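Local coordinates for ribose 5-phosphate isomerase RpiB (Thermoanaerobacter tengcongensis, PDB 4EGS), which probably dephosphorylates phosphotyrosine in proteins through its N-terminal low molecular weight phosphatase domain, the part given here, and interconverts aldoses and ketoses through the rest, at residues L115-F121 and I138-F144; E52-N56 and E67-A71; V88-Y93 and A166-S170. One frame throughout, in Å; residues are numbered along the deposited sequence. Where two conformers were deposited one is given.

Interaction 1: L115-F121 and I138-F144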
ATOM      1  N   LEU A 115       5.477  -5.902  -5.788  1.00 35.85           N
ATOM      2  CA  LEU A 115       6.411  -6.374  -4.778  1.00 33.65           C
ATOM      3  C   LEU A 115       6.457  -7.897  -4.808  1.00 36.94           C
ATOM      4  O   LEU A 115       5.419  -8.552  -4.884  1.00 36.72           O
ATOM      5  CB  LEU A 115       5.970  -5.893  -3.395  1.00 32.06           C
ATOM      6  CG  LEU A 115       6.570  -6.588  -2.170  1.00 32.66           C
ATOM      7  CD1 LEU A 115       8.029  -6.204  -1.979  1.00 33.33           C
ATOM      8  CD2 LEU A 115       5.757  -6.274  -0.923  1.00 30.71           C
ATOM      9  N   VAL A 116       7.657  -8.461  -4.760  1.00 34.90           N
ATOM     10  CA  VAL A 116       7.801  -9.910  -4.718  1.00 33.62           C
ATOM     11  C   VAL A 116       8.639 -10.352  -3.519  1.00 33.49           C
ATOM     12  O   VAL A 116       9.795  -9.955  -3.372  1.00 34.33           O
ATOM     13  CB  VAL A 116       8.376 -10.473  -6.041  1.00 36.22           C
ATOM     14  CG1 VAL A 116       9.523  -9.617  -6.538  1.00 34.63           C
ATOM     15  CG2 VAL A 116       8.807 -11.918  -5.867  1.00 35.05           C
ATOM     16  N   LEU A 117       8.038 -11.166  -2.656  1.00 32.46           N
ATOM     17  CA  LEU A 117       8.690 -11.603  -1.425  1.00 32.43           C
ATOM     18  C   LEU A 117       9.025 -13.090  -1.431  1.00 32.62           C
ATOM     19  O   LEU A 117       8.151 -13.935  -1.625  1.00 31.11           O
ATOM     20  CB  LEU A 117       7.819 -11.272  -0.211  1.00 30.29           C
ATOM     21  CG  LEU A 117       7.696  -9.792   0.149  1.00 29.48           C
ATOM     22  CD1 LEU A 117       6.866  -9.623   1.405  1.00 28.09           C
ATOM     23  CD2 LEU A 117       9.071  -9.169   0.324  1.00 31.01           C
ATOM     24  N   ALA A 118      10.297 -13.401  -1.207  1.00 33.53           N
ATOM     25  CA  ALA A 118      10.755 -14.784  -1.156  1.00 29.58           C
ATOM     26  C   ALA A 118      10.772 -15.293   0.281  1.00 30.10           C
ATOM     27  O   ALA A 118      11.100 -14.551   1.206  1.00 31.85           O
ATOM     28  CB  ALA A 118      12.136 -14.901  -1.775  1.00 30.33           C
ATOM     29  N   MET A 119      10.415 -16.560   0.462  1.00 29.72           N
ATOM     30  CA  MET A 119      10.413 -17.171   1.786  1.00 28.85           C
ATOM     31  C   MET A 119      11.828 -17.297   2.332  1.00 30.32           C
ATOM     32  O   MET A 119      12.054 -17.184   3.537  1.00 28.62           O
ATOM     33  CB  MET A 119       9.748 -18.547   1.743  1.00 29.55           C
ATOM     34  CG  MET A 119       8.269 -18.505   1.415  1.00 28.78           C
ATOM     35  SD  MET A 119       7.355 -17.470   2.570  1.00 28.49           S
ATOM     36  CE  MET A 119       6.616 -16.293   1.444  1.00 27.83           C
ATOM     37  N   ALA A 120      12.782 -17.530   1.436  1.00 30.83           N
ATOM     38  CA  ALA A 120      14.172 -17.714   1.830  1.00 30.65           C
ATOM     39  C   ALA A 120      15.113 -16.865   0.985  1.00 31.82           C
ATOM     40  O   ALA A 120      14.747 -16.398  -0.093  1.00 32.74           O
ATOM     41  CB  ALA A 120      14.556 -19.180   1.738  1.00 32.71           C
ATOM     42  N   PHE A 121      16.330 -16.677   1.484  1.00 33.44           N
ATOM     43  CA  PHE A 121      17.346 -15.908   0.778  1.00 35.89           C
ATOM     44  C   PHE A 121      17.773 -16.632  -0.495  1.00 36.43           C
ATOM     45  O   PHE A 121      18.265 -16.012  -1.439  1.00 35.57           O
ATOM     46  CB  PHE A 121      18.556 -15.674   1.684  1.00 34.27           C
ATOM     47  CG  PHE A 121      19.060 -14.260   1.670  1.00 35.82           C
ATOM     48  CD1 PHE A 121      18.303 -13.237   2.216  1.00 33.78           C
ATOM     49  CD2 PHE A 121      20.295 -13.953   1.121  1.00 34.14           C
ATOM     50  CE1 PHE A 121      18.763 -11.935   2.209  1.00 34.99           C
ATOM     51  CE2 PHE A 121      20.761 -12.652   1.112  1.00 34.64           C
ATOM     52  CZ  PHE A 121      19.993 -11.642   1.657  1.00 34.64           C
ATOM     53  N   ILE A 138      12.463  -7.114  -5.507  1.00 39.42           N
ATOM     54  CA  ILE A 138      12.711  -8.439  -4.947  1.00 40.57           C
ATOM     55  C   ILE A 138      13.339  -8.359  -3.560  1.00 39.49           C
ATOM     56  O   ILE A 138      14.427  -7.809  -3.391  1.00 40.32           O
ATOM     57  CB  ILE A 138      13.636  -9.282  -5.847  1.00 37.34           C
ATOM     58  CG1 ILE A 138      13.021  -9.460  -7.235  1.00 36.47           C
ATOM     59  CG2 ILE A 138      13.902 -10.636  -5.207  1.00 38.38           C
ATOM     60  CD1 ILE A 138      13.904 -10.217  -8.202  1.00 39.18           C
ATOM     61  N   PHE A 139      12.647  -8.912  -2.570  1.00 36.79           N
ATOM     62  CA  PHE A 139      13.166  -8.964  -1.210  1.00 35.37           C
ATOM     63  C   PHE A 139      12.781 -10.281  -0.549  1.00 36.51           C
ATOM     64  O   PHE A 139      11.945 -11.023  -1.066  1.00 35.40           O
ATOM     65  CB  PHE A 139      12.636  -7.791  -0.381  1.00 35.64           C
ATOM     66  CG  PHE A 139      12.930  -6.445  -0.978  1.00 39.41           C
ATOM     67  CD1 PHE A 139      11.948  -5.747  -1.662  1.00 39.92           C
ATOM     68  CD2 PHE A 139      14.190  -5.879  -0.861  1.00 43.05           C
ATOM     69  CE1 PHE A 139      12.215  -4.507  -2.215  1.00 39.13           C
ATOM     70  CE2 PHE A 139      14.464  -4.639  -1.412  1.00 39.46           C
ATOM     71  CZ  PHE A 139      13.476  -3.954  -2.090  1.00 39.13           C
ATOM     72  N   THR A 140      13.399 -10.568   0.592  1.00 36.10           N
ATOM     73  CA  THR A 140      13.058 -11.752   1.370  1.00 34.80           C
ATOM     74  C   THR A 140      11.942 -11.402   2.355  1.00 34.58           C
ATOM     75  O   THR A 140      11.818 -10.252   2.778  1.00 34.07           O
ATOM     76  CB  THR A 140      14.309 -12.352   2.075  1.00 33.75           C
ATOM     77  OG1 THR A 140      14.557 -13.672   1.575  1.00 33.10           O
ATOM     78  CG2 THR A 140      14.141 -12.409   3.588  1.00 34.79           C
ATOM     79  N   ILE A 141      11.117 -12.390   2.691  1.00 32.95           N
ATOM     80  CA  ILE A 141       9.954 -12.183   3.549  1.00 32.11           C
ATOM     81  C   ILE A 141      10.313 -11.594   4.921  1.00 33.21           C
ATOM     82  O   ILE A 141       9.526 -10.852   5.510  1.00 34.29           O
ATOM     83  CB  ILE A 141       9.147 -13.496   3.721  1.00 30.87           C
ATOM     84  CG1 ILE A 141       7.780 -13.224   4.356  1.00 30.90           C
ATOM     85  CG2 ILE A 141       9.938 -14.530   4.509  1.00 32.48           C
ATOM     86  CD1 ILE A 141       6.695 -12.909   3.350  1.00 32.69           C
ATOM     87  N   LYS A 142      11.507 -11.911   5.415  1.00 32.99           N
ATOM     88  CA  LYS A 142      11.961 -11.423   6.714  1.00 31.36           C
ATOM     89  C   LYS A 142      12.650 -10.066   6.595  1.00 33.12           C
ATOM     90  O   LYS A 142      12.456  -9.188   7.433  1.00 34.95           O
ATOM     91  CB  LYS A 142      12.911 -12.436   7.360  1.00 32.93           C
ATOM     92  CG  LYS A 142      12.283 -13.794   7.640  1.00 32.74           C
ATOM     93  CD  LYS A 142      11.520 -13.802   8.956  1.00 33.64           C
ATOM     94  CE  LYS A 142      12.365 -14.376  10.081  1.00 33.95           C
ATOM     95  NZ  LYS A 142      12.876 -15.729   9.734  1.00 34.30           N
ATOM     96  N   GLU A 143      13.450  -9.897   5.548  1.00 34.40           N
ATOM     97  CA  GLU A 143      14.233  -8.676   5.377  1.00 34.16           C
ATOM     98  C   GLU A 143      13.364  -7.473   5.026  1.00 36.03           C
ATOM     99  O   GLU A 143      13.744  -6.334   5.294  1.00 40.84           O
ATOM    100  CB  GLU A 143      15.326  -8.867   4.320  1.00 35.52           C
ATOM    101  CG  GLU A 143      14.933  -8.409   2.924  1.00 35.99           C
ATOM    102  CD  GLU A 143      16.045  -8.593   1.912  1.00 36.83           C
ATOM    103  OE1 GLU A 143      15.771  -8.483   0.700  1.00 38.61           O
ATOM    104  OE2 GLU A 143      17.195  -8.846   2.329  1.00 39.95           O
ATOM    105  N   PHE A 144      12.202  -7.722   4.432  1.00 33.95           N
ATOM    106  CA  PHE A 144      11.307  -6.636   4.046  1.00 34.80           C
ATOM    107  C   PHE A 144      10.669  -5.995   5.274  1.00 36.74           C
ATOM    108  O   PHE A 144      10.380  -4.798   5.282  1.00 39.79           O
ATOM    109  CB  PHE A 144      10.227  -7.128   3.081  1.00 34.22           C
ATOM    110  CG  PHE A 144       9.329  -6.035   2.566  1.00 35.52           C
ATOM    111  CD1 PHE A 144       9.708  -5.260   1.483  1.00 33.60           C
ATOM    112  CD2 PHE A 144       8.105  -5.783   3.167  1.00 34.06           C
ATOM    113  CE1 PHE A 144       8.886  -4.254   1.009  1.00 31.92           C
ATOM    114  CE2 PHE A 144       7.280  -4.779   2.697  1.00 30.98           C
ATOM    115  CZ  PHE A 144       7.670  -4.014   1.617  1.00 29.30           C
TER

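Interaction 2: E52-N56 and E67-A71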
ATOM      1  N   GLU A  52       0.324 -16.739   0.804  1.00 28.21           N
ATOM      2  CA  GLU A  52      -0.685 -16.119  -0.044  1.00 27.45           C
ATOM      3  C   GLU A  52      -2.070 -16.245   0.578  1.00 28.24           C
ATOM      4  O   GLU A  52      -2.863 -15.304   0.551  1.00 29.88           O
ATOM      5  CB  GLU A  52      -0.687 -16.772  -1.424  1.00 27.42           C
ATOM      6  CG  GLU A  52      -1.845 -16.365  -2.313  1.00 27.94           C
ATOM      7  CD  GLU A  52      -2.003 -17.278  -3.509  1.00 31.03           C
ATOM      8  OE1 GLU A  52      -2.898 -17.022  -4.342  1.00 31.88           O
ATOM      9  OE2 GLU A  52      -1.233 -18.257  -3.614  1.00 32.72           O
ATOM     10  N   GLY A  53      -2.347 -17.417   1.142  1.00 29.24           N
ATOM     11  CA  GLY A  53      -3.651 -17.719   1.702  1.00 28.82           C
ATOM     12  C   GLY A  53      -4.077 -16.814   2.841  1.00 28.93           C
ATOM     13  O   GLY A  53      -5.133 -16.183   2.773  1.00 29.61           O
ATOM     14  N   ILE A  54      -3.265 -16.745   3.891  1.00 29.93           N
ATOM     15  CA  ILE A  54      -3.637 -15.965   5.069  1.00 30.96           C
ATOM     16  C   ILE A  54      -3.477 -14.458   4.854  1.00 29.88           C
ATOM     17  O   ILE A  54      -4.125 -13.663   5.534  1.00 30.66           O
ATOM     18  CB  ILE A  54      -2.887 -16.426   6.348  1.00 31.69           C
ATOM     19  CG1 ILE A  54      -1.701 -15.509   6.667  1.00 29.40           C
ATOM     20  CG2 ILE A  54      -2.451 -17.880   6.221  1.00 31.01           C
ATOM     21  CD1 ILE A  54      -0.454 -15.823   5.881  1.00 31.37           C
ATOM     22  N   PHE A  55      -2.623 -14.068   3.909  1.00 29.69           N
ATOM     23  CA  PHE A  55      -2.477 -12.656   3.560  1.00 30.56           C
ATOM     24  C   PHE A  55      -3.799 -12.122   3.038  1.00 30.97           C
ATOM     25  O   PHE A  55      -4.289 -11.094   3.503  1.00 31.38           O
ATOM     26  CB  PHE A  55      -1.384 -12.450   2.509  1.00 29.32           C
ATOM     27  CG  PHE A  55      -1.265 -11.024   2.026  1.00 29.98           C
ATOM     28  CD1 PHE A  55      -0.438 -10.124   2.677  1.00 29.94           C
ATOM     29  CD2 PHE A  55      -1.980 -10.588   0.920  1.00 30.93           C
ATOM     30  CE1 PHE A  55      -0.327  -8.818   2.235  1.00 29.76           C
ATOM     31  CE2 PHE A  55      -1.874  -9.284   0.476  1.00 31.93           C
ATOM     32  CZ  PHE A  55      -1.046  -8.398   1.133  1.00 32.86           C
ATOM     33  N   ASN A  56      -4.364 -12.825   2.060  1.00 30.38           N
ATOM     34  CA  ASN A  56      -5.657 -12.455   1.502  1.00 29.73           C
ATOM     35  C   ASN A  56      -6.741 -12.458   2.567  1.00 31.90           C
ATOM     36  O   ASN A  56      -7.527 -11.519   2.655  1.00 34.11           O
ATOM     37  CB  ASN A  56      -6.038 -13.381   0.345  1.00 31.00           C
ATOM     38  CG  ASN A  56      -5.203 -13.134  -0.896  1.00 30.52           C
ATOM     39  OD1 ASN A  56      -4.709 -12.028  -1.113  1.00 31.17           O
ATOM     40  ND2 ASN A  56      -5.044 -14.164  -1.720  1.00 29.53           N
ATOM     41  N   GLU A  67      -3.496  -7.755  -3.050  1.00 35.78           N
ATOM     42  CA  GLU A  67      -3.770  -9.157  -3.342  1.00 35.32           C
ATOM     43  C   GLU A  67      -2.471  -9.950  -3.398  1.00 33.39           C
ATOM     44  O   GLU A  67      -1.410  -9.402  -3.700  1.00 31.71           O
ATOM     45  CB  GLU A  67      -4.537  -9.301  -4.656  1.00 37.43           C
ATOM     46  CG  GLU A  67      -3.682  -9.136  -5.901  1.00 38.67           C
ATOM     47  CD  GLU A  67      -4.506  -9.121  -7.170  1.00 44.24           C
ATOM     48  OE1 GLU A  67      -4.034  -9.660  -8.194  1.00 42.88           O
ATOM     49  OE2 GLU A  67      -5.624  -8.564  -7.146  1.00 49.57           O
ATOM     50  N   ALA A  68      -2.562 -11.241  -3.104  1.00 34.78           N
ATOM     51  CA  ALA A  68      -1.385 -12.098  -3.054  1.00 30.57           C
ATOM     52  C   ALA A  68      -1.407 -13.159  -4.144  1.00 29.92           C
ATOM     53  O   ALA A  68      -2.458 -13.713  -4.467  1.00 28.02           O
ATOM     54  CB  ALA A  68      -1.270 -12.752  -1.689  1.00 27.77           C
ATOM     55  N   LYS A  69      -0.235 -13.435  -4.705  1.00 30.40           N
ATOM     56  CA  LYS A  69      -0.077 -14.532  -5.648  1.00 30.40           C
ATOM     57  C   LYS A  69       1.183 -15.320  -5.308  1.00 30.06           C
ATOM     58  O   LYS A  69       2.060 -14.827  -4.598  1.00 29.38           O
ATOM     59  CB  LYS A  69      -0.027 -14.013  -7.087  1.00 30.08           C
ATOM     60  CG  LYS A  69      -1.049 -14.653  -8.027  1.00 32.54           C
ATOM     61  CD  LYS A  69      -0.664 -16.083  -8.411  1.00 36.88           C
ATOM     62  CE  LYS A  69      -1.428 -17.126  -7.601  1.00 34.84           C
ATOM     63  NZ  LYS A  69      -0.888 -18.502  -7.809  1.00 33.21           N
ATOM     64  N   SER A  70       1.266 -16.549  -5.809  1.00 30.95           N
ATOM     65  CA  SER A  70       2.376 -17.434  -5.480  1.00 31.48           C
ATOM     66  C   SER A  70       3.063 -17.990  -6.720  1.00 32.06           C
ATOM     67  O   SER A  70       2.497 -17.981  -7.813  1.00 33.91           O
ATOM     68  CB  SER A  70       1.888 -18.590  -4.608  1.00 29.20           C
ATOM     69  OG  SER A  70       1.406 -18.127  -3.363  1.00 32.40           O
ATOM     70  N   ALA A  71       4.286 -18.476  -6.531  1.00 31.50           N
ATOM     71  CA  ALA A  71       5.057 -19.113  -7.594  1.00 33.39           C
ATOM     72  C   ALA A  71       6.259 -19.837  -6.998  1.00 33.54           C
ATOM     73  O   ALA A  71       6.680 -19.539  -5.880  1.00 33.07           O
ATOM     74  CB  ALA A  71       5.513 -18.084  -8.619  1.00 34.32           C
TER

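Interaction 3: V88-Y93 and A166-S170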
ATOM      1  N   VAL A  88      -3.729 -27.353   8.053  1.00 28.13           N
ATOM      2  CA  VAL A  88      -3.240 -26.477   9.113  1.00 29.24           C
ATOM      3  C   VAL A  88      -3.800 -25.065   8.943  1.00 31.51           C
ATOM      4  O   VAL A  88      -3.996 -24.343   9.915  1.00 33.20           O
ATOM      5  CB  VAL A  88      -1.692 -26.446   9.196  1.00 29.17           C
ATOM      6  CG1 VAL A  88      -1.091 -25.693   8.020  1.00 29.21           C
ATOM      7  CG2 VAL A  88      -1.248 -25.819  10.501  1.00 28.58           C
ATOM      8  N   LEU A  89      -4.075 -24.681   7.702  1.00 29.21           N
ATOM      9  CA  LEU A  89      -4.635 -23.367   7.432  1.00 31.22           C
ATOM     10  C   LEU A  89      -6.142 -23.384   7.643  1.00 32.08           C
ATOM     11  O   LEU A  89      -6.742 -22.359   7.956  1.00 33.03           O
ATOM     12  CB  LEU A  89      -4.298 -22.926   6.008  1.00 29.60           C
ATOM     13  CG  LEU A  89      -3.277 -21.795   5.893  1.00 29.74           C
ATOM     14  CD1 LEU A  89      -2.027 -22.108   6.693  1.00 28.43           C
ATOM     15  CD2 LEU A  89      -2.938 -21.539   4.436  1.00 27.38           C
ATOM     16  N   LYS A  90      -6.743 -24.558   7.476  1.00 31.96           N
ATOM     17  CA  LYS A  90      -8.188 -24.718   7.596  1.00 32.63           C
ATOM     18  C   LYS A  90      -8.575 -24.718   9.078  1.00 34.10           C
ATOM     19  O   LYS A  90      -9.479 -23.992   9.498  1.00 33.97           O
ATOM     20  CB  LYS A  90      -8.620 -26.024   6.912  1.00 32.92           C
ATOM     21  CG  LYS A  90     -10.037 -26.046   6.350  1.00 34.96           C
ATOM     22  CD  LYS A  90     -10.148 -25.184   5.128  1.00 37.22           C
ATOM     23  CE  LYS A  90     -11.284 -25.616   4.254  1.00 38.36           C
ATOM     24  NZ  LYS A  90     -12.539 -25.436   5.015  1.00 39.12           N
ATOM     25  N   LYS A  91      -7.864 -25.517   9.868  1.00 33.43           N
ATOM     26  CA  LYS A  91      -8.159 -25.658  11.290  1.00 33.71           C
ATOM     27  C   LYS A  91      -7.817 -24.387  12.059  1.00 36.12           C
ATOM     28  O   LYS A  91      -8.632 -23.870  12.824  1.00 35.22           O
ATOM     29  CB  LYS A  91      -7.401 -26.848  11.891  1.00 32.96           C
ATOM     30  CG  LYS A  91      -7.737 -28.189  11.258  1.00 35.29           C
ATOM     31  CD  LYS A  91      -7.303 -29.358  12.130  1.00 36.63           C
ATOM     32  CE  LYS A  91      -5.796 -29.390  12.321  1.00 33.63           C
ATOM     33  NZ  LYS A  91      -5.078 -29.657  11.047  1.00 34.14           N
ATOM     34  N   GLU A  92      -6.611 -23.875  11.837  1.00 35.05           N
ATOM     35  CA  GLU A  92      -6.101 -22.772  12.643  1.00 36.46           C
ATOM     36  C   GLU A  92      -6.679 -21.406  12.280  1.00 36.94           C
ATOM     37  O   GLU A  92      -7.026 -20.626  13.167  1.00 41.42           O
ATOM     38  CB  GLU A  92      -4.569 -22.723  12.596  1.00 35.86           C
ATOM     39  CG  GLU A  92      -3.880 -24.026  12.985  1.00 37.19           C
ATOM     40  CD  GLU A  92      -4.278 -24.526  14.358  1.00 36.55           C
ATOM     41  OE1 GLU A  92      -4.400 -23.698  15.286  1.00 37.96           O
ATOM     42  OE2 GLU A  92      -4.472 -25.751  14.506  1.00 36.93           O
ATOM     43  N   TYR A  93      -6.786 -21.111  10.987  1.00 35.62           N
ATOM     44  CA  TYR A  93      -7.169 -19.767  10.558  1.00 37.63           C
ATOM     45  C   TYR A  93      -8.477 -19.701   9.770  1.00 38.03           C
ATOM     46  O   TYR A  93      -8.975 -18.615   9.477  1.00 37.34           O
ATOM     47  CB  TYR A  93      -6.032 -19.122   9.762  1.00 37.03           C
ATOM     48  CG  TYR A  93      -4.705 -19.146  10.486  1.00 38.18           C
ATOM     49  CD1 TYR A  93      -3.688 -20.003  10.085  1.00 36.52           C
ATOM     50  CD2 TYR A  93      -4.476 -18.324  11.582  1.00 37.05           C
ATOM     51  CE1 TYR A  93      -2.476 -20.032  10.747  1.00 35.50           C
ATOM     52  CE2 TYR A  93      -3.266 -18.347  12.252  1.00 37.66           C
ATOM     53  CZ  TYR A  93      -2.271 -19.203  11.830  1.00 35.38           C
ATOM     54  OH  TYR A  93      -1.064 -19.231  12.491  1.00 35.16           O
ATOM     55  N   ALA A 166       3.036 -21.704   9.925  1.00 32.12           N
ATOM     56  CA  ALA A 166       1.830 -20.910   9.717  1.00 31.02           C
ATOM     57  C   ALA A 166       1.772 -19.700  10.651  1.00 30.90           C
ATOM     58  O   ALA A 166       1.345 -18.618  10.250  1.00 32.93           O
ATOM     59  CB  ALA A 166       0.586 -21.778   9.879  1.00 29.32           C
ATOM     60  N   GLU A 167       2.206 -19.892  11.893  1.00 29.75           N
ATOM     61  CA  GLU A 167       2.221 -18.821  12.883  1.00 31.73           C
ATOM     62  C   GLU A 167       3.218 -17.732  12.496  1.00 31.72           C
ATOM     63  O   GLU A 167       2.900 -16.543  12.549  1.00 34.24           O
ATOM     64  CB  GLU A 167       2.574 -19.380  14.257  1.00 32.36           C
ATOM     65  CG  GLU A 167       1.625 -20.441  14.780  1.00 35.06           C
ATOM     66  CD  GLU A 167       2.286 -21.294  15.838  1.00 38.26           C
ATOM     67  OE1 GLU A 167       1.610 -22.160  16.431  1.00 39.24           O
ATOM     68  OE2 GLU A 167       3.494 -21.093  16.073  1.00 37.97           O
ATOM     69  N   GLU A 168       4.424 -18.143  12.109  1.00 30.65           N
ATOM     70  CA  GLU A 168       5.454 -17.196  11.696  1.00 30.79           C
ATOM     71  C   GLU A 168       4.980 -16.380  10.501  1.00 30.56           C
ATOM     72  O   GLU A 168       5.117 -15.159  10.479  1.00 31.59           O
ATOM     73  CB  GLU A 168       6.770 -17.909  11.369  1.00 28.29           C
ATOM     74  CG  GLU A 168       7.836 -16.980  10.795  1.00 30.70           C
ATOM     75  CD  GLU A 168       9.219 -17.605  10.758  1.00 34.46           C
ATOM     76  OE1 GLU A 168       9.516 -18.460  11.618  1.00 41.92           O
ATOM     77  OE2 GLU A 168      10.013 -17.237   9.866  1.00 34.57           O
ATOM     78  N   LEU A 169       4.404 -17.066   9.519  1.00 30.88           N
ATOM     79  CA  LEU A 169       3.865 -16.416   8.329  1.00 30.60           C
ATOM     80  C   LEU A 169       2.773 -15.413   8.685  1.00 31.77           C
ATOM     81  O   LEU A 169       2.747 -14.300   8.160  1.00 33.69           O
ATOM     82  CB  LEU A 169       3.327 -17.465   7.353  1.00 29.26           C
ATOM     83  CG  LEU A 169       4.034 -17.576   6.000  1.00 29.01           C
ATOM     84  CD1 LEU A 169       5.533 -17.361   6.144  1.00 27.22           C
ATOM     85  CD2 LEU A 169       3.749 -18.931   5.372  1.00 26.44           C
ATOM     86  N   SER A 170       1.875 -15.812   9.581  0.50 31.22           N
ATOM     87  CA  SER A 170       0.786 -14.944  10.013  0.50 31.37           C
ATOM     88  C   SER A 170       1.317 -13.709  10.730  0.50 32.73           C
ATOM     89  O   SER A 170       0.761 -12.618  10.602  0.50 33.51           O
ATOM     90  CB  SER A 170      -0.177 -15.706  10.926  0.50 32.25           C
ATOM     91  OG  SER A 170      -0.750 -16.812  10.253  0.50 32.45           O
TER

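Interaction 1: L115-F121 and I138-F144
Leu-115 lays CD2 over one face of the Phe-144 ring, 4.3 Å from its centroid, in a CH-pi contact, while its other methyl, CD1, meets the edge of Phe-139 at that ring's CD1 (4.0 Å). The rings sit on and just beyond a parallel strand pair, 115-118 with 138-140, from a beta-alpha-beta unit of the phosphatase fold. With CG anti to the backbone N (chi1 -176°), the Phe-144 ring is turned back onto the leucine. At the edge of the Phe-121 ring, CE1 lies 3.5 Å from Glu-143 OE2, the ring and carboxylate planes nearly perpendicular. Phe-139 N bonds almost straight to Val-116 O (3.1 Å), Phe-139 O accepts from Ala-118 N (2.9 Å), and Ile-141 N continues the ladder to Ala-118 O. On one face Val-116 and Ile-138 lie side by side, Ile-138 packing on helix 121-130; on the other, with Phe-139, Leu-117 meets Phe-144, and both touch Leu-176 of helix 159-179. Ile-141 CD1 touches both Leu-117 CD1 (3.8 Å) and the methyl of Met-119, a neighbour of the predicted active-site Arg-47. Glu-143 OE1, salt-bridged to Lys-124, accepts from Thr-140 N (3.2 Å), which approaches 53° out of the carboxylate plane.

Interaction 2: E52-N56 and E67-A71
Asn-56 OD1 accepts a hydrogen bond from Ala-68 N at 3.0 Å, joining helix 52-56 to strand 67-71; the amide meets a lone pair in the carbonyl plane, although the bond is bent, 137° at the hydrogen. The strand's backbone bonds to strand 36-41 are made by Glu-67, Lys-69 and Ala-71, so the asparagine serves a peptide N-H that lies between them in sequence, on one of the two outer strands of the sheet within this chain. At the other end of the contact Glu-52 OE2 and Ser-70 OG stand 2.7 Å apart. The serine proton may go to this oxygen or to Ser-48 O, earlier in helix 47-61.

The apolar part centres on Ala-68, whose CB points at the helix. Phe-55 brings CD2 to within 3.5 Å of this methyl, and Glu-52 CG reaches it at 3.7 Å. The phenylalanine also packs on Ile-173 and Ile-177 of helix 159-179. The helix and strand run nearly antiparallel, 176° apart, as expected where helix 47-61 crosses back between strands 36-41 and 67-72 in a beta-alpha-beta unit.

Charge enters through Glu-52 and Lys-69, which lie side by side. Glu-52 is extended, its CG anti to the backbone N (chi1 170°), reaching across the strand, with OE2 beside Ser-70 OG. Lys-69 curls at chi2 and chi3, placing CE 3.6 Å from Glu-52 OE1; NZ stays 4.2 Å from Glu-52 OE2, beyond a salt bridge, and makes a weak bond to Ser-70 O. Although Glu-52 OE1 also faces another acceptor, Ala-68 O, at 3.3 Å, the lysine, and the serine if its proton turns to OE2, would be expected to favour the charged carboxylate.

Interaction 3: V88-Y93 and A166-S170
Tyr-93 reaches across to helix 166-170 with the far end of its ring, and Ala-166 meets it at the edge: CE1 and Ala-166 CB are 3.6 Å apart, with the methyl near the ring plane. The tyrosine's CG is anti to its carbonyl carbon and beside the backbone N (chi1 -53°), a setting that sends the ring out from helix 83-93 toward the second helix. One face of the ring carries Glu-92 CB, 3.8 Å above the plane and offset toward the rim. In one of its two conformers Ser-170 OG lies over the opposite face, an approach to be taken with reserve. Beyond the ring, the phenolic oxygen comes to rest against Glu-167, with Tyr-93 OH 3.7 Å from Glu-167 CG.

The helices cross at -66° with axes 11.8 Å apart, a wide spacing bridged chiefly by the tyrosine. In the low molecular weight phosphatase fold this joins helix 83-93 to the long C-terminal helix 159-179, which is predicted to have coiled-coil character. Helix 47-61 lies against both: its Met-50 touches Val-88, Leu-89 and Ala-166.

Leu-89 contributes by its tip. Its first torsion, -109°, departs from the staggered positions, and from there CD1 swings to 4.1 Å from Ala-166 CB; Val-88 CG2 approaches the same methyl more distantly. Ser-170, in the same conformer and with the same reservation, turns OG back along its own helix and donates to Ala-166 O at 2.8 Å. That carbonyl oxygen also accepts the helical bond from Ser-170 N, the two donors arriving from opposite faces of its plane.

From the N terminus, interaction 2 closes first: strand 67-72 returns alongside helix 47-61, completing the unit that starts at strand 36-41. The chain then enters helix 83-93, the first half of interaction 3, and does not meet its partner until helix 159-179. Within that long excursion interaction 1 opens and closes, pairing strands 115-118 and 138-140 around helix 121-130. Interactions 1 and 2 thus sit on the same parallel sheet without touching, while interaction 3 touches both. Lys-142 forms a salt bridge with Glu-168, Met-119 packs on Leu-169, and Ile-54 meets Leu-89 and Ser-170, so helix 159-179 meets helix 47-61, helix 83-93 and the segments after strands 115-118 and 138-140.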